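Local atomic coordinates of YCAC GENE product (Escherichia coli, PDB entry 1YAC), a protein that is probably a hydrolase, of unknown specificity, that assembles as an octamer and belongs to the isochorismatase-like family of three-layer alpha-beta-alpha sandwich proteins. Residues I82-N87 with W91-F96; P53-T58 with V97-A102; S125-G130 with S156-Q161. All blocks are in the same frame, centred on the assembly; numbering follows the deposited sequence.

Contact 1: residues I82-N87 with W91-F96; sequences IARPGN and WDNEDF
The amide of Asn93 lies against the CG and CD methylenes of Arg84, with the guanidinium plane turned 89° from the amide, while CG2 of Ile82 sits over a face of that amide, 3.5 Å from OD1 of Asn93. At the edge of the Arg84 guanidinium, in its plane, lies the carbonyl carbon of Asn87; Trp91 CE3 lies at the edge of the Phe96 ring, in its plane. All this is packed into the beta-alpha turn between strand 81-84 and helix 94-102, with Asn93 as N-cap. Having CG anti to the backbone N (chi1 179°), Asn93 brings OD1 to the first turn, where it accepts from Phe96 N at 2.8 Å. Ile82 packs against that turn, its CG1 4.1 Å from Phe96 CA. Several bonds hold the guanidinium: Arg84 NE donates to Asn87 O at 2.8 Å, and NH1 forms a salt bridge with Asp19 and a hydrogen bond with Thr57. Further out, Asn87 crosses Asp92 roughly at a right angle, with ND2 of Asn87 3.5 Å from CB of Asp92, whose carboxylate is turned to a salt bridge with Arg7 of the second subunit. A water donates to Asn87 OD1 at 3.0 Å and takes a weak bond from Asn93 ND2 at 3.2 Å.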
ATOM      1  N   ILE A  82      27.627 -10.643  25.402  1.00 14.23           N
ATOM      2  CA  ILE A  82      27.087 -10.129  26.648  1.00 13.78           C
ATOM      3  C   ILE A  82      25.595 -10.434  26.776  1.00 15.53           C
ATOM      4  O   ILE A  82      24.763  -9.864  26.065  1.00 14.12           O
ATOM      5  CB  ILE A  82      27.328  -8.589  26.771  1.00 15.13           C
ATOM      6  CG1 ILE A  82      28.830  -8.262  26.692  1.00 15.39           C
ATOM      7  CG2 ILE A  82      26.780  -8.061  28.082  1.00 14.14           C
ATOM      8  CD1 ILE A  82      29.387  -8.194  25.291  1.00 17.96           C
ATOM      9  N   ALA A  83      25.275 -11.420  27.605  1.00 15.61           N
ATOM     10  CA  ALA A  83      23.885 -11.795  27.859  1.00 17.23           C
ATOM     11  C   ALA A  83      23.463 -10.890  29.005  1.00 18.04           C
ATOM     12  O   ALA A  83      23.899 -11.081  30.143  1.00 18.67           O
ATOM     13  CB  ALA A  83      23.788 -13.267  28.272  1.00 16.73           C
ATOM     14  N   ARG A  84      22.720  -9.838  28.683  1.00 18.35           N
ATOM     15  CA  ARG A  84      22.262  -8.885  29.687  1.00 18.48           C
ATOM     16  C   ARG A  84      21.078  -9.461  30.456  1.00 21.21           C
ATOM     17  O   ARG A  84      20.032  -9.777  29.882  1.00 22.26           O
ATOM     18  CB  ARG A  84      21.866  -7.560  29.025  1.00 15.41           C
ATOM     19  CG  ARG A  84      22.822  -7.114  27.928  1.00 13.32           C
ATOM     20  CD  ARG A  84      22.588  -5.664  27.518  1.00 12.38           C
ATOM     21  NE  ARG A  84      21.212  -5.372  27.102  1.00 10.65           N
ATOM     22  CZ  ARG A  84      20.675  -5.745  25.946  1.00 11.77           C
ATOM     23  NH1 ARG A  84      21.385  -6.439  25.066  1.00 10.90           N
ATOM     24  NH2 ARG A  84      19.420  -5.423  25.668  1.00 10.77           N
ATOM     25  N   PRO A  85      21.217  -9.587  31.780  1.00 24.13           N
ATOM     26  CA  PRO A  85      20.121 -10.134  32.581  1.00 26.00           C
ATOM     27  C   PRO A  85      18.999  -9.143  32.856  1.00 27.53           C
ATOM     28  O   PRO A  85      17.887  -9.557  33.188  1.00 31.04           O
ATOM     29  CB  PRO A  85      20.811 -10.564  33.880  1.00 26.05           C
ATOM     30  CG  PRO A  85      22.232 -10.037  33.801  1.00 26.73           C
ATOM     31  CD  PRO A  85      22.321  -9.118  32.631  1.00 25.48           C
ATOM     32  N   GLY A  86      19.265  -7.845  32.695  1.00 26.31           N
ATOM     33  CA  GLY A  86      18.224  -6.867  32.981  1.00 24.47           C
ATOM     34  C   GLY A  86      18.225  -5.547  32.237  1.00 23.07           C
ATOM     35  O   GLY A  86      17.152  -5.044  31.897  1.00 22.52           O
ATOM     36  N   ASN A  87      19.401  -4.978  31.989  1.00 20.88           N
ATOM     37  CA  ASN A  87      19.495  -3.702  31.286  1.00 19.87           C
ATOM     38  C   ASN A  87      18.916  -3.728  29.881  1.00 17.27           C
ATOM     39  O   ASN A  87      19.379  -4.481  29.026  1.00 16.29           O
ATOM     40  CB  ASN A  87      20.938  -3.218  31.236  1.00 23.79           C
ATOM     41  CG  ASN A  87      21.368  -2.553  32.531  1.00 29.22           C
ATOM     42  OD1 ASN A  87      22.432  -2.861  33.078  1.00 30.79           O
ATOM     43  ND2 ASN A  87      20.528  -1.644  33.044  1.00 26.55           N
ATOM     44  N   TRP A  91      23.902  -0.097  26.499  1.00 10.12           N
ATOM     45  CA  TRP A  91      24.896   0.848  26.996  1.00 10.07           C
ATOM     46  C   TRP A  91      24.893   0.955  28.520  1.00 10.32           C
ATOM     47  O   TRP A  91      25.861   1.420  29.095  1.00 10.82           O
ATOM     48  CB  TRP A  91      24.717   2.231  26.372  1.00  8.43           C
ATOM     49  CG  TRP A  91      26.031   2.935  26.224  1.00  9.64           C
ATOM     50  CD1 TRP A  91      26.583   3.851  27.088  1.00 10.94           C
ATOM     51  CD2 TRP A  91      26.979   2.769  25.161  1.00  9.71           C
ATOM     52  NE1 TRP A  91      27.811   4.258  26.623  1.00  9.99           N
ATOM     53  CE2 TRP A  91      28.079   3.609  25.444  1.00 11.46           C
ATOM     54  CE3 TRP A  91      27.002   1.987  23.993  1.00 10.23           C
ATOM     55  CZ2 TRP A  91      29.195   3.691  24.599  1.00 11.77           C
ATOM     56  CZ3 TRP A  91      28.107   2.071  23.156  1.00 10.77           C
ATOM     57  CH2 TRP A  91      29.189   2.916  23.464  1.00 11.93           C
ATOM     58  N   ASP A  92      23.793   0.567  29.161  1.00 10.97           N
ATOM     59  CA  ASP A  92      23.702   0.587  30.621  1.00 10.53           C
ATOM     60  C   ASP A  92      24.409  -0.618  31.245  1.00 12.06           C
ATOM     61  O   ASP A  92      24.556  -0.690  32.467  1.00 13.28           O
ATOM     62  CB  ASP A  92      22.243   0.613  31.073  1.00 12.90           C
ATOM     63  CG  ASP A  92      21.623   1.997  30.981  1.00 14.51           C
ATOM     64  OD1 ASP A  92      22.370   2.999  31.039  1.00 16.00           O
ATOM     65  OD2 ASP A  92      20.386   2.086  30.855  1.00 13.65           O
ATOM     66  N   ASN A  93      24.820  -1.572  30.412  1.00 11.48           N
ATOM     67  CA  ASN A  93      25.531  -2.766  30.879  1.00 12.43           C
ATOM     68  C   ASN A  93      27.028  -2.452  30.812  1.00 13.03           C
ATOM     69  O   ASN A  93      27.569  -2.162  29.740  1.00 13.20           O
ATOM     70  CB  ASN A  93      25.183  -3.971  29.985  1.00 11.39           C
ATOM     71  CG  ASN A  93      25.913  -5.249  30.394  1.00 13.36           C
ATOM     72  OD1 ASN A  93      27.132  -5.362  30.224  1.00 14.04           O
ATOM     73  ND2 ASN A  93      25.168  -6.232  30.893  1.00 12.02           N
ATOM     74  N   GLU A  94      27.701  -2.486  31.954  1.00 14.47           N
ATOM     75  CA  GLU A  94      29.132  -2.167  32.009  1.00 16.00           C
ATOM     76  C   GLU A  94      30.032  -3.054  31.138  1.00 15.06           C
ATOM     77  O   GLU A  94      30.988  -2.562  30.516  1.00 14.65           O
ATOM     78  CB  GLU A  94      29.605  -2.173  33.459  1.00 20.23           C
ATOM     79  CG  GLU A  94      28.899  -1.127  34.307  1.00 29.04           C
ATOM     80  CD  GLU A  94      29.417  -1.069  35.736  1.00 34.39           C
ATOM     81  OE1 GLU A  94      29.480  -2.133  36.394  1.00 37.66           O
ATOM     82  OE2 GLU A  94      29.750   0.046  36.197  1.00 36.65           O
ATOM     83  N   ASP A  95      29.737  -4.354  31.095  1.00 14.64           N
ATOM     84  CA  ASP A  95      30.508  -5.286  30.277  1.00 13.37           C
ATOM     85  C   ASP A  95      30.364  -4.936  28.807  1.00 12.48           C
ATOM     86  O   ASP A  95      31.327  -5.033  28.045  1.00 12.23           O
ATOM     87  CB  ASP A  95      30.037  -6.726  30.485  1.00 15.61           C
ATOM     88  CG  ASP A  95      30.587  -7.344  31.748  1.00 20.28           C
ATOM     89  OD1 ASP A  95      31.513  -6.763  32.349  1.00 23.06           O
ATOM     90  OD2 ASP A  95      30.107  -8.425  32.135  1.00 24.95           O
ATOM     91  N   PHE A  96      29.157  -4.537  28.409  1.00 10.81           N
ATOM     92  CA  PHE A  96      28.907  -4.181  27.018  1.00 10.35           C
ATOM     93  C   PHE A  96      29.759  -2.978  26.603  1.00 10.20           C
ATOM     94  O   PHE A  96      30.496  -3.050  25.619  1.00  9.21           O
ATOM     95  CB  PHE A  96      27.415  -3.900  26.788  1.00  9.17           C
ATOM     96  CG  PHE A  96      27.079  -3.565  25.363  1.00  8.85           C
ATOM     97  CD1 PHE A  96      26.901  -4.575  24.424  1.00  8.25           C
ATOM     98  CD2 PHE A  96      26.954  -2.232  24.952  1.00  8.92           C
ATOM     99  CE1 PHE A  96      26.603  -4.271  23.097  1.00  7.34           C
ATOM    100  CE2 PHE A  96      26.654  -1.920  23.628  1.00  6.69           C
ATOM    101  CZ  PHE A  96      26.481  -2.943  22.702  1.00  7.11           C
TER
HETATM  102  O   HOH W   1      22.874  -5.862  33.165  1.00 45.35           O

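Contact 2: residues P53-T58 with V97-A102; sequences PTILTT and VKAVKA
With chi1 at -64° and chi2 at 165°, Ile55 stretches its longer branch out from strand 54-59 and delivers CD1 to helix 94-102 beside Ala99 and Val100. On the helix, Val100 has CG1 anti to its own nitrogen (chi1 173°), which leaves CG2 beside that nitrogen and turned to the incoming methyl, 3.6 Å from Ile55 CD1. The methyl settles against the helix backbone: Ile55 CD1 is 3.3 Å from Val100 CA, tighter than usual for two carbons, and 3.5 Å from Ala99 C. The side chain of Ala99 stays farther off, its CB 4.1 Å from Ile55 CD1. This is how the helix of a beta-alpha-beta crossover lies on its sheet: helix 94-102 joins strand 81-84 to strand 107-112, and on the way it passes over strands 54-59 and 13-18. Leu16 of strand 13-18 touches both Ile55 and Val100, and Phe96 and Ile82 also rest on Ile55, so the contact is part of the apolar layer between helix and sheet. Between the two segments there is no hydrogen bond; a single methyl makes every close approach, so the helix is seated here by shape and burial of apolar surface rather than by directional bonds.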
ATOM      1  N   PRO A  53      35.787  -5.879  14.292  1.00  9.84           N
ATOM      2  CA  PRO A  53      35.553  -6.377  15.655  1.00  9.50           C
ATOM      3  C   PRO A  53      34.045  -6.339  15.840  1.00 10.15           C
ATOM      4  O   PRO A  53      33.417  -5.300  15.584  1.00 10.46           O
ATOM      5  CB  PRO A  53      36.236  -5.312  16.520  1.00  9.65           C
ATOM      6  CG  PRO A  53      37.422  -4.948  15.683  1.00  9.19           C
ATOM      7  CD  PRO A  53      36.787  -4.796  14.292  1.00  9.00           C
ATOM      8  N   THR A  54      33.470  -7.454  16.272  1.00  9.08           N
ATOM      9  CA  THR A  54      32.019  -7.565  16.430  1.00  9.72           C
ATOM     10  C   THR A  54      31.615  -7.926  17.856  1.00  9.27           C
ATOM     11  O   THR A  54      32.287  -8.713  18.527  1.00 11.18           O
ATOM     12  CB  THR A  54      31.472  -8.610  15.417  1.00  8.77           C
ATOM     13  OG1 THR A  54      31.800  -8.183  14.091  1.00  9.02           O
ATOM     14  CG2 THR A  54      29.951  -8.779  15.536  1.00  8.71           C
ATOM     15  N   ILE A  55      30.544  -7.298  18.326  1.00 10.12           N
ATOM     16  CA  ILE A  55      30.023  -7.518  19.668  1.00 10.56           C
ATOM     17  C   ILE A  55      28.572  -8.005  19.612  1.00 10.56           C
ATOM     18  O   ILE A  55      27.724  -7.388  18.967  1.00  9.88           O
ATOM     19  CB  ILE A  55      30.109  -6.220  20.479  1.00 11.41           C
ATOM     20  CG1 ILE A  55      31.585  -5.846  20.658  1.00 14.49           C
ATOM     21  CG2 ILE A  55      29.464  -6.377  21.849  1.00 10.52           C
ATOM     22  CD1 ILE A  55      31.770  -4.448  21.106  1.00 18.74           C
ATOM     23  N   LEU A  56      28.320  -9.148  20.234  1.00 10.01           N
ATOM     24  CA  LEU A  56      26.985  -9.733  20.290  1.00 10.15           C
ATOM     25  C   LEU A  56      26.411  -9.514  21.687  1.00  9.88           C
ATOM     26  O   LEU A  56      27.134  -9.581  22.686  1.00  9.71           O
ATOM     27  CB  LEU A  56      27.051 -11.239  20.033  1.00  9.96           C
ATOM     28  CG  LEU A  56      27.767 -11.737  18.782  1.00 12.19           C
ATOM     29  CD1 LEU A  56      27.784 -13.263  18.827  1.00 10.37           C
ATOM     30  CD2 LEU A  56      27.090 -11.231  17.516  1.00 11.17           C
ATOM     31  N   THR A  57      25.116  -9.233  21.768  1.00  9.55           N
ATOM     32  CA  THR A  57      24.488  -9.043  23.067  1.00  9.54           C
ATOM     33  C   THR A  57      23.039  -9.479  22.974  1.00 10.38           C
ATOM     34  O   THR A  57      22.451  -9.451  21.894  1.00  9.85           O
ATOM     35  CB  THR A  57      24.618  -7.576  23.585  1.00  9.38           C
ATOM     36  OG1 THR A  57      24.094  -7.481  24.922  1.00  8.83           O
ATOM     37  CG2 THR A  57      23.882  -6.596  22.671  1.00  8.62           C
ATOM     38  N   THR A  58      22.500  -9.973  24.081  1.00 11.01           N
ATOM     39  CA  THR A  58      21.119 -10.438  24.121  1.00 12.20           C
ATOM     40  C   THR A  58      20.461  -9.946  25.392  1.00 14.76           C
ATOM     41  O   THR A  58      21.135  -9.605  26.369  1.00 13.89           O
ATOM     42  CB  THR A  58      21.026 -11.972  24.090  1.00 11.85           C
ATOM     43  OG1 THR A  58      21.696 -12.503  25.238  1.00 12.69           O
ATOM     44  CG2 THR A  58      21.655 -12.537  22.812  1.00 10.62           C
ATOM     45  N   VAL A  97      29.680  -1.890  27.370  1.00 10.18           N
ATOM     46  CA  VAL A  97      30.447  -0.682  27.056  1.00 11.61           C
ATOM     47  C   VAL A  97      31.951  -0.985  27.036  1.00 12.70           C
ATOM     48  O   VAL A  97      32.671  -0.544  26.133  1.00 11.62           O
ATOM     49  CB  VAL A  97      30.142   0.486  28.043  1.00 12.10           C
ATOM     50  CG1 VAL A  97      30.922   1.726  27.631  1.00 11.94           C
ATOM     51  CG2 VAL A  97      28.654   0.818  28.042  1.00 13.34           C
ATOM     52  N   LYS A  98      32.413  -1.777  28.000  1.00 12.56           N
ATOM     53  CA  LYS A  98      33.825  -2.150  28.065  1.00 13.84           C
ATOM     54  C   LYS A  98      34.246  -2.855  26.773  1.00 13.52           C
ATOM     55  O   LYS A  98      35.273  -2.515  26.169  1.00 12.24           O
ATOM     56  CB  LYS A  98      34.076  -3.075  29.256  1.00 16.92           C
ATOM     57  CG  LYS A  98      34.779  -2.421  30.418  1.00 23.85           C
ATOM     58  CD  LYS A  98      35.057  -3.430  31.524  1.00 28.39           C
ATOM     59  CE  LYS A  98      35.930  -4.573  31.022  1.00 31.43           C
ATOM     60  NZ  LYS A  98      36.231  -5.557  32.108  1.00 36.37           N
ATOM     61  N   ALA A  99      33.426  -3.803  26.323  1.00 11.71           N
ATOM     62  CA  ALA A  99      33.731  -4.538  25.097  1.00 11.33           C
ATOM     63  C   ALA A  99      33.773  -3.582  23.902  1.00 10.88           C
ATOM     64  O   ALA A  99      34.695  -3.647  23.082  1.00 10.40           O
ATOM     65  CB  ALA A  99      32.709  -5.650  24.865  1.00 10.74           C
ATOM     66  N   VAL A 100      32.804  -2.669  23.830  1.00 10.66           N
ATOM     67  CA  VAL A 100      32.758  -1.700  22.738  1.00 11.05           C
ATOM     68  C   VAL A 100      34.020  -0.840  22.730  1.00 10.57           C
ATOM     69  O   VAL A 100      34.696  -0.728  21.707  1.00 10.37           O
ATOM     70  CB  VAL A 100      31.524  -0.777  22.833  1.00 11.20           C
ATOM     71  CG1 VAL A 100      31.610   0.324  21.769  1.00 11.80           C
ATOM     72  CG2 VAL A 100      30.248  -1.591  22.652  1.00 10.07           C
ATOM     73  N   LYS A 101      34.355  -0.267  23.879  1.00 11.32           N
ATOM     74  CA  LYS A 101      35.541   0.578  23.971  1.00 11.66           C
ATOM     75  C   LYS A 101      36.833  -0.198  23.741  1.00 11.86           C
ATOM     76  O   LYS A 101      37.795   0.350  23.202  1.00 12.33           O
ATOM     77  CB  LYS A 101      35.563   1.331  25.302  1.00 12.85           C
ATOM     78  CG  LYS A 101      34.424   2.361  25.416  1.00 11.98           C
ATOM     79  CD  LYS A 101      34.495   3.171  26.693  1.00 14.53           C
ATOM     80  CE  LYS A 101      33.401   4.219  26.705  1.00 15.29           C
ATOM     81  NZ  LYS A 101      33.501   5.116  27.882  1.00 16.69           N
ATOM     82  N   ALA A 102      36.841  -1.483  24.094  1.00 11.35           N
ATOM     83  CA  ALA A 102      38.029  -2.319  23.919  1.00 11.27           C
ATOM     84  C   ALA A 102      38.351  -2.563  22.448  1.00 11.68           C
ATOM     85  O   ALA A 102      39.465  -2.968  22.116  1.00 12.21           O
ATOM     86  CB  ALA A 102      37.867  -3.648  24.640  1.00 11.63           C
TER

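Contact 3: residues S125-G130 with S156-Q161; sequences SAIEEG and SQAGAQ
One isoleucine, Ile127, makes the whole contact, setting both of its branches against the C-terminal end of helix 145-158 and the residues that follow. With CG1 anti to the carbonyl carbon (chi1 -75°) and the chain then extended (chi2 169°), CD1 is carried to Ala160, while CG2 of Ile127, beside the carbonyl carbon, lies 3.3 Å from Ala158 O. CD1 touches two methyls that lie in directions roughly at a right angle, Ala158 CB at 3.9 Å and Ala160 CB at 3.8 Å from Ile127 CD1. The same methyl also rests on the connecting backbone, with Ile127 CD1 3.5 Å from Ala160 N.

What shapes this surface is the end of the helix. Gly159 leaves helical geometry with a phi of 111° in a Schellman motif, its N bonding back to Ser156 O at 2.9 Å, and the chain then turns so that Ala158 points its methyl at Ile127 while Ala160 offers its own from the flank. Helix 115-128 is finished likewise: Gly130, also at positive phi, closes a second Schellman motif, and Gly130 N bonds to Ile127 O at 2.9 Å. That carbonyl is shared with the hydroxyl of Thr2 from the second subunit. A third subunit reaches the turn: its Gln157 NE2 donates to Ala160 O.

Val133 packs under Ile127 and Val135 under Ala160, both from strand 132-136, while Gln161 starts strand 161-163, outermost within the chain, by backbone bonding to Val133 and Val135. The contact joins the C-terminal ends of helices 115-128 and 145-158 beside the last two strands of the parallel sheet.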
ATOM      1  N   SER A 125      23.144   6.748  23.302  1.00 10.82           N
ATOM      2  CA  SER A 125      24.137   6.744  24.380  1.00  9.75           C
ATOM      3  C   SER A 125      25.539   6.873  23.790  1.00  9.77           C
ATOM      4  O   SER A 125      26.353   7.660  24.273  1.00 11.16           O
ATOM      5  CB  SER A 125      24.039   5.444  25.187  1.00 10.41           C
ATOM      6  OG  SER A 125      22.820   5.364  25.932  1.00 11.49           O
ATOM      7  N   ALA A 126      25.796   6.124  22.721  1.00  9.62           N
ATOM      8  CA  ALA A 126      27.093   6.132  22.046  1.00  9.89           C
ATOM      9  C   ALA A 126      27.414   7.500  21.427  1.00 10.36           C
ATOM     10  O   ALA A 126      28.558   7.963  21.479  1.00 10.03           O
ATOM     11  CB  ALA A 126      27.144   5.025  20.992  1.00  9.48           C
ATOM     12  N   ILE A 127      26.399   8.151  20.858  1.00  9.43           N
ATOM     13  CA  ILE A 127      26.580   9.475  20.268  1.00 10.74           C
ATOM     14  C   ILE A 127      26.981  10.439  21.385  1.00 12.02           C
ATOM     15  O   ILE A 127      27.925  11.224  21.221  1.00 12.98           O
ATOM     16  CB  ILE A 127      25.284   9.968  19.543  1.00 10.18           C
ATOM     17  CG1 ILE A 127      25.121   9.226  18.210  1.00  9.11           C
ATOM     18  CG2 ILE A 127      25.316  11.496  19.313  1.00  9.93           C
ATOM     19  CD1 ILE A 127      23.771   9.438  17.543  1.00  8.22           C
ATOM     20  N   GLU A 128      26.319  10.345  22.537  1.00 11.82           N
ATOM     21  CA  GLU A 128      26.664  11.228  23.657  1.00 13.67           C
ATOM     22  C   GLU A 128      28.114  10.998  24.096  1.00 12.85           C
ATOM     23  O   GLU A 128      28.804  11.927  24.502  1.00 13.19           O
ATOM     24  CB  GLU A 128      25.734  11.013  24.851  1.00 14.35           C
ATOM     25  CG  GLU A 128      26.144  11.832  26.071  1.00 18.04           C
ATOM     26  CD  GLU A 128      25.186  11.702  27.241  1.00 22.10           C
ATOM     27  OE1 GLU A 128      23.969  11.518  27.023  1.00 22.24           O
ATOM     28  OE2 GLU A 128      25.653  11.815  28.392  1.00 25.85           O
ATOM     29  N   GLU A 129      28.569   9.754  24.005  1.00 12.29           N
ATOM     30  CA  GLU A 129      29.936   9.412  24.382  1.00 13.80           C
ATOM     31  C   GLU A 129      30.977   9.829  23.340  1.00 13.47           C
ATOM     32  O   GLU A 129      32.171   9.671  23.567  1.00 15.09           O
ATOM     33  CB  GLU A 129      30.059   7.917  24.689  1.00 13.69           C
ATOM     34  CG  GLU A 129      29.363   7.489  25.974  1.00 17.90           C
ATOM     35  CD  GLU A 129      30.283   6.757  26.942  1.00 20.10           C
ATOM     36  OE1 GLU A 129      31.516   6.907  26.841  1.00 21.84           O
ATOM     37  OE2 GLU A 129      29.776   6.036  27.823  1.00 21.36           O
ATOM     38  N   GLY A 130      30.533  10.349  22.198  1.00 12.34           N
ATOM     39  CA  GLY A 130      31.471  10.788  21.186  1.00 10.28           C
ATOM     40  C   GLY A 130      31.739   9.857  20.027  1.00 10.43           C
ATOM     41  O   GLY A 130      32.589  10.153  19.186  1.00 11.28           O
ATOM     42  N   SER A 156      18.367  10.189  13.860  1.00  8.55           N
ATOM     43  CA  SER A 156      18.896  11.165  12.911  1.00  8.76           C
ATOM     44  C   SER A 156      19.072  12.536  13.587  1.00  9.59           C
ATOM     45  O   SER A 156      20.092  13.201  13.401  1.00  8.37           O
ATOM     46  CB  SER A 156      17.952  11.289  11.711  1.00  8.75           C
ATOM     47  OG  SER A 156      18.511  12.133  10.720  1.00 10.82           O
ATOM     48  N   GLN A 157      18.074  12.912  14.386  1.00  9.66           N
ATOM     49  CA  GLN A 157      18.020  14.164  15.145  1.00 11.32           C
ATOM     50  C   GLN A 157      19.279  14.258  16.030  1.00 11.41           C
ATOM     51  O   GLN A 157      19.896  15.323  16.147  1.00 10.30           O
ATOM     52  CB  GLN A 157      16.717  14.146  15.989  1.00 13.99           C
ATOM     53  CG  GLN A 157      16.405  15.342  16.910  1.00 17.80           C
ATOM     54  CD  GLN A 157      15.014  15.228  17.620  1.00 20.29           C
ATOM     55  OE1 GLN A 157      14.777  14.317  18.430  1.00 19.28           O
ATOM     56  NE2 GLN A 157      14.117  16.180  17.333  1.00 19.44           N
ATOM     57  N   ALA A 158      19.698  13.120  16.577  1.00 11.02           N
ATOM     58  CA  ALA A 158      20.869  13.059  17.450  1.00 10.94           C
ATOM     59  C   ALA A 158      22.195  13.031  16.703  1.00 11.82           C
ATOM     60  O   ALA A 158      23.250  13.157  17.315  1.00 11.94           O
ATOM     61  CB  ALA A 158      20.772  11.854  18.361  1.00  9.38           C
ATOM     62  N   GLY A 159      22.149  12.797  15.396  1.00 10.60           N
ATOM     63  CA  GLY A 159      23.374  12.751  14.623  1.00  9.82           C
ATOM     64  C   GLY A 159      23.755  11.378  14.084  1.00  9.05           C
ATOM     65  O   GLY A 159      24.820  11.222  13.510  1.00  8.23           O
ATOM     66  N   ALA A 160      22.905  10.375  14.266  1.00  8.64           N
ATOM     67  CA  ALA A 160      23.212   9.043  13.734  1.00  8.30           C
ATOM     68  C   ALA A 160      23.077   9.067  12.216  1.00  8.52           C
ATOM     69  O   ALA A 160      22.229   9.781  11.675  1.00  8.10           O
ATOM     70  CB  ALA A 160      22.259   8.013  14.308  1.00  7.29           C
ATOM     71  N   GLN A 161      23.950   8.343  11.522  1.00  7.07           N
ATOM     72  CA  GLN A 161      23.865   8.255  10.070  1.00  7.69           C
ATOM     73  C   GLN A 161      23.047   6.995   9.767  1.00  8.29           C
ATOM     74  O   GLN A 161      23.350   5.911  10.273  1.00  9.62           O
ATOM     75  CB  GLN A 161      25.260   8.166   9.447  1.00  7.45           C
ATOM     76  CG  GLN A 161      26.088   9.437   9.640  1.00  8.49           C
ATOM     77  CD  GLN A 161      27.319   9.488   8.756  1.00 10.19           C
ATOM     78  OE1 GLN A 161      27.209   9.644   7.536  1.00 11.62           O
ATOM     79  NE2 GLN A 161      28.501   9.372   9.358  1.00  9.91           N
TER

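In the fold
Contacts 1 and 2 share helix 94-102 and lie about 10 Å apart, centre to centre, reaching strands 81-84 and 54-59, which are neighbours in the parallel sheet. Along the chain contact 1 is nested within the loop that contact 2 closes; contact 3 comes later, near the opposite edge of the sheet, with its centre about 19 Å from that of contact 1 and 17 Å from that of contact 2. Glu129, at the end of helix 115-128, forms a salt bridge with Lys101 and accepts a hydrogen bond from Trp91, so helix 94-102 is linked to helix 115-128. Contacts 1 and 3 tie the fold to the octamer, whereas no other subunit touches contact 2.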